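PDB 6DYM: ebony, which probably joins beta-alanine to biogenic amines as a nonribosomal peptide synthetase, the present chain being its C-terminal, atypical condensation domain. Local coordinates for residues C139-E144 against Q169-V174; E98-C103 against F160-S165. All blocks are in the same frame, centred on the assembly; numbering follows the deposited sequence.

Contact 1 (C139-E144 against Q169-V174)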
ATOM      1  N   CYS A 139      -8.047 -13.169  -2.582  1.00 21.20           N
ATOM      2  CA  CYS A 139      -8.146 -11.780  -3.015  1.00 26.15           C
ATOM      3  C   CYS A 139      -6.763 -11.157  -3.192  1.00 21.58           C
ATOM      4  O   CYS A 139      -6.521 -10.440  -4.170  1.00 22.45           O
ATOM      5  CB  CYS A 139      -8.988 -10.979  -2.020  1.00 23.12           C
ATOM      6  SG  CYS A 139      -9.495  -9.342  -2.612  1.00 25.36           S
ATOM      7  N   MET A 140      -5.834 -11.444  -2.275  1.00 23.23           N
ATOM      8  CA  MET A 140      -4.482 -10.904  -2.402  0.66 25.17           C
ATOM      9  C   MET A 140      -3.808 -11.396  -3.677  1.00 24.32           C
ATOM     10  O   MET A 140      -3.204 -10.605  -4.413  1.00 23.82           O
ATOM     11  CB  MET A 140      -3.647 -11.276  -1.174  0.66 26.21           C
ATOM     12  CG  MET A 140      -4.071 -10.566   0.105  0.66 27.73           C
ATOM     13  SD  MET A 140      -3.885  -8.771   0.005  0.66 28.41           S
ATOM     14  CE  MET A 140      -2.141  -8.598   0.383  0.66 31.37           C
ATOM     15  N   HIS A 141      -3.897 -12.704  -3.953  1.00 19.76           N
ATOM     16  CA  HIS A 141      -3.349 -13.235  -5.201  1.00 22.24           C
ATOM     17  C   HIS A 141      -3.978 -12.542  -6.407  1.00 26.07           C
ATOM     18  O   HIS A 141      -3.289 -12.220  -7.383  1.00 25.84           O
ATOM     19  CB  HIS A 141      -3.578 -14.752  -5.287  1.00 21.93           C
ATOM     20  CG  HIS A 141      -2.546 -15.576  -4.569  1.00 24.64           C
ATOM     21  ND1 HIS A 141      -1.233 -15.655  -4.979  1.00 21.49           N
ATOM     22  CD2 HIS A 141      -2.644 -16.371  -3.477  1.00 28.88           C
ATOM     23  CE1 HIS A 141      -0.563 -16.451  -4.164  1.00 24.63           C
ATOM     24  NE2 HIS A 141      -1.397 -16.898  -3.242  1.00 22.81           N
ATOM     25  N   PHE A 142      -5.288 -12.293  -6.348  1.00 20.01           N
ATOM     26  CA  PHE A 142      -5.989 -11.678  -7.472  1.00 26.77           C
ATOM     27  C   PHE A 142      -5.531 -10.239  -7.687  1.00 23.74           C
ATOM     28  O   PHE A 142      -5.266  -9.822  -8.820  1.00 23.46           O
ATOM     29  CB  PHE A 142      -7.498 -11.740  -7.225  1.00 25.25           C
ATOM     30  CG  PHE A 142      -8.330 -11.234  -8.369  1.00 26.55           C
ATOM     31  CD1 PHE A 142      -8.649 -12.064  -9.434  1.00 25.00           C
ATOM     32  CD2 PHE A 142      -8.814  -9.936  -8.371  1.00 28.26           C
ATOM     33  CE1 PHE A 142      -9.424 -11.600 -10.486  1.00 29.67           C
ATOM     34  CE2 PHE A 142      -9.590  -9.466  -9.419  1.00 31.17           C
ATOM     35  CZ  PHE A 142      -9.896 -10.296 -10.476  1.00 29.77           C
ATOM     36  N   MET A 143      -5.443  -9.458  -6.611  1.00 19.23           N
ATOM     37  CA  MET A 143      -4.995  -8.074  -6.747  1.00 21.19           C
ATOM     38  C   MET A 143      -3.536  -8.005  -7.178  1.00 22.25           C
ATOM     39  O   MET A 143      -3.153  -7.128  -7.958  1.00 26.58           O
ATOM     40  CB  MET A 143      -5.177  -7.328  -5.433  1.00 24.40           C
ATOM     41  CG  MET A 143      -6.606  -7.272  -4.962  1.00 25.28           C
ATOM     42  SD  MET A 143      -6.809  -6.027  -3.696  1.00 37.91           S
ATOM     43  CE  MET A 143      -6.229  -6.893  -2.247  1.00 27.59           C
ATOM     44  N   GLU A 144      -2.704  -8.904  -6.662  1.00 25.91           N
ATOM     45  CA  GLU A 144      -1.310  -8.939  -7.084  1.00 24.48           C
ATOM     46  C   GLU A 144      -1.204  -9.201  -8.580  1.00 31.62           C
ATOM     47  O   GLU A 144      -0.388  -8.586  -9.280  1.00 30.61           O
ATOM     48  CB  GLU A 144      -0.583 -10.018  -6.286  1.00 27.48           C
ATOM     49  CG  GLU A 144       0.850 -10.242  -6.668  1.00 43.69           C
ATOM     50  CD  GLU A 144       1.644  -8.953  -6.791  1.00 50.53           C
ATOM     51  OE1 GLU A 144       2.366  -8.820  -7.808  1.00 43.98           O
ATOM     52  OE2 GLU A 144       1.539  -8.104  -5.891  1.00 47.90           O
ATOM     53  N   GLN A 169       5.132  -9.191   2.504  1.00 17.07           N
ATOM     54  CA  GLN A 169       6.533  -9.410   2.151  1.00 20.32           C
ATOM     55  C   GLN A 169       6.733 -10.767   1.491  1.00 21.12           C
ATOM     56  O   GLN A 169       7.445 -10.876   0.486  1.00 18.93           O
ATOM     57  CB  GLN A 169       7.414  -9.292   3.395  1.00 17.87           C
ATOM     58  CG  GLN A 169       7.464  -7.876   3.974  1.00 19.28           C
ATOM     59  CD  GLN A 169       8.019  -7.838   5.382  1.00 24.89           C
ATOM     60  OE1 GLN A 169       8.281  -8.882   5.985  1.00 21.21           O
ATOM     61  NE2 GLN A 169       8.178  -6.630   5.930  1.00 20.12           N
ATOM     62  N   GLN A 170       6.116 -11.814   2.040  1.00 23.14           N
ATOM     63  CA  GLN A 170       6.288 -13.150   1.479  1.00 18.38           C
ATOM     64  C   GLN A 170       5.584 -13.278   0.133  1.00 17.43           C
ATOM     65  O   GLN A 170       6.107 -13.914  -0.790  1.00 20.96           O
ATOM     66  CB  GLN A 170       5.767 -14.191   2.467  1.00 22.60           C
ATOM     67  CG  GLN A 170       5.925 -15.637   2.004  1.00 25.42           C
ATOM     68  CD  GLN A 170       5.822 -16.617   3.158  1.00 28.70           C
ATOM     69  OE1 GLN A 170       5.244 -16.300   4.197  1.00 29.37           O
ATOM     70  NE2 GLN A 170       6.388 -17.809   2.985  1.00 29.66           N
ATOM     71  N   LEU A 171       4.395 -12.689   0.003  1.00 17.62           N
ATOM     72  CA  LEU A 171       3.721 -12.687  -1.293  1.00 16.58           C
ATOM     73  C   LEU A 171       4.585 -12.031  -2.361  1.00 21.56           C
ATOM     74  O   LEU A 171       4.703 -12.546  -3.478  1.00 21.52           O
ATOM     75  CB  LEU A 171       2.378 -11.969  -1.183  1.00 20.01           C
ATOM     76  CG  LEU A 171       1.236 -12.783  -0.578  1.00 19.65           C
ATOM     77  CD1 LEU A 171       0.025 -11.896  -0.349  1.00 21.26           C
ATOM     78  CD2 LEU A 171       0.886 -13.968  -1.472  1.00 22.95           C
ATOM     79  N   ALA A 172       5.198 -10.890  -2.036  1.00 20.67           N
ATOM     80  CA  ALA A 172       6.077 -10.225  -2.992  1.00 19.40           C
ATOM     81  C   ALA A 172       7.238 -11.124  -3.395  1.00 19.15           C
ATOM     82  O   ALA A 172       7.631 -11.157  -4.567  1.00 21.31           O
ATOM     83  CB  ALA A 172       6.594  -8.915  -2.400  1.00 17.72           C
ATOM     84  N   ASP A 173       7.805 -11.860  -2.437  1.00 22.92           N
ATOM     85  CA  ASP A 173       8.902 -12.770  -2.757  1.00 22.85           C
ATOM     86  C   ASP A 173       8.469 -13.850  -3.743  1.00 26.55           C
ATOM     87  O   ASP A 173       9.165 -14.109  -4.730  1.00 24.80           O
ATOM     88  CB  ASP A 173       9.444 -13.408  -1.480  1.00 25.64           C
ATOM     89  CG  ASP A 173       9.917 -12.376  -0.468  1.00 50.65           C
ATOM     90  OD1 ASP A 173      10.575 -11.393  -0.877  1.00 55.66           O
ATOM     91  OD2 ASP A 173       9.627 -12.548   0.738  1.00 56.71           O
ATOM     92  N   VAL A 174       7.322 -14.495  -3.501  1.00 19.00           N
ATOM     93  CA  VAL A 174       6.931 -15.589  -4.390  1.00 16.59           C
ATOM     94  C   VAL A 174       6.423 -15.076  -5.731  1.00 20.51           C
ATOM     95  O   VAL A 174       6.349 -15.851  -6.695  1.00 21.97           O
ATOM     96  CB  VAL A 174       5.901 -16.523  -3.723  1.00 18.31           C
ATOM     97  CG1 VAL A 174       6.487 -17.117  -2.455  1.00 18.86           C
ATOM     98  CG2 VAL A 174       4.590 -15.808  -3.427  1.00 17.69           C
TER
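The imidazole of His141 carries the CD2 methyl of Leu171 over one of its faces. In a GNAT-like fold, judged by the order of strands and helices, this contact joins the helix that precedes the fifth strand (133-153) to the short helix that follows it (166-174). The methyl carbon lies 4.3 Å from the ring centroid, and the line between them is 26° off the ring normal, so this is a CH-pi contact. It sits over the CE1-NE2 side of the ring, with Leu171 CD2 3.9 Å from His141 CE1 and 4.1 Å from His141 NE2. With CG beside the backbone N (chi1 -84°), the imidazole is brought within reach of the leucine methyl. A hydrogen bond between His141 ND1 and the hydroxyl of Tyr175, just after the second helix, helps set the rotation of the imidazole. One turn of helix further on, Glu144 OE1 is hydrogen-bonded with Tyr177 OH, a second tie to the chain that leaves helix 166-174.

Leu171 alone reaches across from the second helix, opposite His141, where the CA atoms are 8.1 Å apart. Its two methyls divide the work: CD2 goes to the imidazole and CD1 to Met140. Met140 also packs on Thr127 of strand 119-127, which places the apolar half of the contact nearer the sheet. The whole interface is small, 173 Å² over both sides, and within it Leu171 CD1 rests 3.8 Å from Met140 CB.

Contact 2 (E98-C103 against F160-S165)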
ATOM      1  N   GLU A  98       7.103   9.364   6.638  1.00 22.90           N
ATOM      2  CA  GLU A  98       8.503   9.772   6.582  1.00 21.65           C
ATOM      3  C   GLU A  98       9.425   8.559   6.612  1.00 24.42           C
ATOM      4  O   GLU A  98      10.453   8.538   5.926  1.00 23.25           O
ATOM      5  CB  GLU A  98       8.819  10.732   7.726  1.00 27.96           C
ATOM      6  CG  GLU A  98       8.143  12.091   7.580  1.00 31.37           C
ATOM      7  CD  GLU A  98       8.600  13.098   8.622  1.00 40.71           C
ATOM      8  OE1 GLU A  98       9.294  12.701   9.581  1.00 38.05           O
ATOM      9  OE2 GLU A  98       8.256  14.291   8.484  1.00 47.75           O
ATOM     10  N   PHE A  99       9.066   7.531   7.388  1.00 23.20           N
ATOM     11  CA  PHE A  99       9.859   6.305   7.398  1.00 20.29           C
ATOM     12  C   PHE A  99       9.813   5.605   6.045  1.00 24.32           C
ATOM     13  O   PHE A  99      10.831   5.084   5.576  1.00 21.54           O
ATOM     14  CB  PHE A  99       9.364   5.365   8.499  1.00 24.19           C
ATOM     15  CG  PHE A  99       9.975   3.988   8.448  1.00 22.81           C
ATOM     16  CD1 PHE A  99      11.349   3.820   8.555  1.00 23.14           C
ATOM     17  CD2 PHE A  99       9.177   2.860   8.310  1.00 24.81           C
ATOM     18  CE1 PHE A  99      11.919   2.556   8.517  1.00 25.21           C
ATOM     19  CE2 PHE A  99       9.740   1.594   8.269  1.00 24.27           C
ATOM     20  CZ  PHE A  99      11.116   1.444   8.373  1.00 23.64           C
ATOM     21  N   LEU A 100       8.638   5.570   5.406  1.00 22.17           N
ATOM     22  CA  LEU A 100       8.551   4.962   4.082  1.00 23.88           C
ATOM     23  C   LEU A 100       9.390   5.734   3.067  1.00 25.16           C
ATOM     24  O   LEU A 100      10.050   5.131   2.213  1.00 21.99           O
ATOM     25  CB  LEU A 100       7.091   4.873   3.638  1.00 21.09           C
ATOM     26  CG  LEU A 100       6.200   3.986   4.521  1.00 22.21           C
ATOM     27  CD1 LEU A 100       4.757   3.995   4.037  1.00 30.94           C
ATOM     28  CD2 LEU A 100       6.738   2.569   4.592  1.00 22.58           C
ATOM     29  N   GLU A 101       9.396   7.066   3.150  1.00 22.34           N
ATOM     30  CA  GLU A 101      10.269   7.837   2.267  1.00 22.92           C
ATOM     31  C   GLU A 101      11.738   7.584   2.593  1.00 21.54           C
ATOM     32  O   GLU A 101      12.580   7.535   1.689  1.00 23.12           O
ATOM     33  CB  GLU A 101       9.932   9.326   2.357  1.00 25.31           C
ATOM     34  CG  GLU A 101      10.795  10.237   1.468  1.00 23.25           C
ATOM     35  CD  GLU A 101      10.662   9.938  -0.022  1.00 29.17           C
ATOM     36  OE1 GLU A 101      11.538  10.390  -0.793  1.00 28.71           O
ATOM     37  OE2 GLU A 101       9.694   9.253  -0.430  1.00 28.83           O
ATOM     38  N   PHE A 102      12.058   7.403   3.879  1.00 20.78           N
ATOM     39  CA  PHE A 102      13.410   7.006   4.271  1.00 18.09           C
ATOM     40  C   PHE A 102      13.830   5.725   3.558  1.00 28.53           C
ATOM     41  O   PHE A 102      14.966   5.613   3.075  1.00 18.93           O
ATOM     42  CB  PHE A 102      13.457   6.845   5.797  1.00 20.05           C
ATOM     43  CG  PHE A 102      14.693   6.151   6.325  1.00 24.72           C
ATOM     44  CD1 PHE A 102      15.805   6.888   6.722  1.00 18.21           C
ATOM     45  CD2 PHE A 102      14.717   4.770   6.486  1.00 26.63           C
ATOM     46  CE1 PHE A 102      16.930   6.259   7.232  1.00 20.96           C
ATOM     47  CE2 PHE A 102      15.843   4.130   6.995  1.00 25.75           C
ATOM     48  CZ  PHE A 102      16.951   4.878   7.372  1.00 23.22           C
ATOM     49  N   CYS A 103      12.912   4.753   3.460  1.00 22.61           N
ATOM     50  CA  CYS A 103      13.202   3.484   2.795  1.00 18.53           C
ATOM     51  C   CYS A 103      13.212   3.617   1.278  1.00 20.38           C
ATOM     52  O   CYS A 103      14.081   3.048   0.611  1.00 20.88           O
ATOM     53  CB  CYS A 103      12.175   2.420   3.198  1.00 20.36           C
ATOM     54  SG  CYS A 103      12.119   1.997   4.958  1.00 24.33           S
ATOM     55  N   PHE A 160       6.622  -0.852  -7.723  1.00 22.65           N
ATOM     56  CA  PHE A 160       7.462  -0.432  -6.609  1.00 19.84           C
ATOM     57  C   PHE A 160       6.599  -0.345  -5.358  1.00 21.30           C
ATOM     58  O   PHE A 160       5.529   0.271  -5.391  1.00 22.10           O
ATOM     59  CB  PHE A 160       8.086   0.926  -6.946  1.00 18.91           C
ATOM     60  CG  PHE A 160       9.096   1.424  -5.960  1.00 19.68           C
ATOM     61  CD1 PHE A 160      10.237   0.695  -5.682  1.00 23.76           C
ATOM     62  CD2 PHE A 160       8.930   2.664  -5.354  1.00 28.40           C
ATOM     63  CE1 PHE A 160      11.184   1.181  -4.791  1.00 24.08           C
ATOM     64  CE2 PHE A 160       9.869   3.152  -4.465  1.00 23.88           C
ATOM     65  CZ  PHE A 160      10.998   2.405  -4.182  1.00 21.78           C
ATOM     66  N   THR A 161       7.047  -0.964  -4.265  1.00 22.38           N
ATOM     67  CA  THR A 161       6.269  -0.925  -3.030  1.00 29.19           C
ATOM     68  C   THR A 161       7.160  -1.272  -1.841  1.00 31.01           C
ATOM     69  O   THR A 161       8.168  -1.972  -1.987  1.00 26.69           O
ATOM     70  CB  THR A 161       5.066  -1.883  -3.096  1.00 31.11           C
ATOM     71  OG1 THR A 161       4.307  -1.793  -1.884  1.00 30.82           O
ATOM     72  CG2 THR A 161       5.520  -3.324  -3.303  1.00 30.91           C
ATOM     73  N   THR A 162       6.790  -0.753  -0.667  1.00 20.31           N
ATOM     74  CA  THR A 162       7.402  -1.156   0.598  1.00 23.21           C
ATOM     75  C   THR A 162       6.412  -2.031   1.354  1.00 22.79           C
ATOM     76  O   THR A 162       5.300  -1.591   1.663  1.00 22.59           O
ATOM     77  CB  THR A 162       7.798   0.044   1.459  1.00 25.08           C
ATOM     78  OG1 THR A 162       8.676   0.895   0.723  1.00 23.47           O
ATOM     79  CG2 THR A 162       8.519  -0.418   2.722  1.00 21.02           C
ATOM     80  N   ASN A 163       6.814  -3.256   1.654  1.00 21.80           N
ATOM     81  CA  ASN A 163       5.944  -4.205   2.329  1.00 25.57           C
ATOM     82  C   ASN A 163       6.339  -4.286   3.795  1.00 20.60           C
ATOM     83  O   ASN A 163       7.501  -4.555   4.122  1.00 20.34           O
ATOM     84  CB  ASN A 163       6.007  -5.565   1.642  1.00 16.79           C
ATOM     85  CG  ASN A 163       5.311  -5.542   0.304  1.00 22.46           C
ATOM     86  OD1 ASN A 163       4.153  -5.141   0.210  1.00 24.12           O
ATOM     87  ND2 ASN A 163       6.018  -5.936  -0.743  1.00 21.24           N
ATOM     88  N   THR A 164       5.367  -4.041   4.671  1.00 17.53           N
ATOM     89  CA  THR A 164       5.615  -3.904   6.094  1.00 23.95           C
ATOM     90  C   THR A 164       4.956  -4.993   6.924  1.00 25.64           C
ATOM     91  O   THR A 164       5.042  -4.946   8.155  1.00 19.47           O
ATOM     92  CB  THR A 164       5.135  -2.533   6.580  1.00 27.82           C
ATOM     93  OG1 THR A 164       3.750  -2.381   6.252  1.00 25.58           O
ATOM     94  CG2 THR A 164       5.940  -1.415   5.914  1.00 20.69           C
ATOM     95  N   SER A 165       4.298  -5.963   6.296  1.00 23.11           N
ATOM     96  CA  SER A 165       3.753  -7.091   7.032  1.00 27.94           C
ATOM     97  C   SER A 165       4.355  -8.386   6.503  1.00 25.47           C
ATOM     98  O   SER A 165       4.742  -8.462   5.331  1.00 20.20           O
ATOM     99  CB  SER A 165       2.222  -7.150   6.929  1.00 26.49           C
ATOM    100  OG  SER A 165       1.807  -7.754   5.716  1.00 28.92           O
TER
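Leu100 and Thr162 meet through apolar groups, methyl against methyl: Leu100 CD2 is 3.9 Å from Thr162 CG2. The same leucine methyl continues along the second segment to the methyl of Thr164, with 4.3 Å between Leu100 CD2 and Thr164 CG2, so one branch of the leucine serves both threonines. In Thr162, OG1 lies beside the backbone N (chi1 -56°), which leaves CG2 anti to that nitrogen and turned to the leucine. Contact is light, burying 150 Å² in all, and the CA atoms of Leu100 and Thr162 are still 7.1 Å apart.

Among the polar groups, Thr162 OG1 takes its partner from further along the same helix, being hydrogen-bonded with Glu104 OE2.

Strand 158-163 is the fifth strand of a GNAT-like fold and lies between strands 119-127 and 205-212, with helix 93-111 packed on one side of it. Thr162 points to that helix, whereas Asn163 points away, on the side of the sheet where helix 166-174 lies. Neighbouring residues of the strand therefore serve the two faces of the sheet.

Sulfur and aromatic groups meet within the helix: one turn apart, Cys103 SG lies 3.5 Å above the plane of the Phe99 ring, offset toward its rim. Cys103 also touches Val208 of strand 205-212, a residue that Phe160 and Thr162 contact from their own strand.

From the N terminus, helix 93-111 is the first partner to appear; contact 2 closes its loop when the chain, having passed through strand 119-127 and helix 133-153, reaches strand 158-163. Contact 1 opens within that loop, at 139-144, and closes beyond it, at 169-174, so the two cross along the chain. One joins a helix to the sheet, the other two helices that flank the fifth strand in sequence. Their centres are 16 Å apart, yet they touch where strand 158-163 turns into helix 166-174: Gln169 NE2 probably donates a hydrogen bond to Asn163 O (2.8 Å), and Ala172 CB packs against Asn163 ND2.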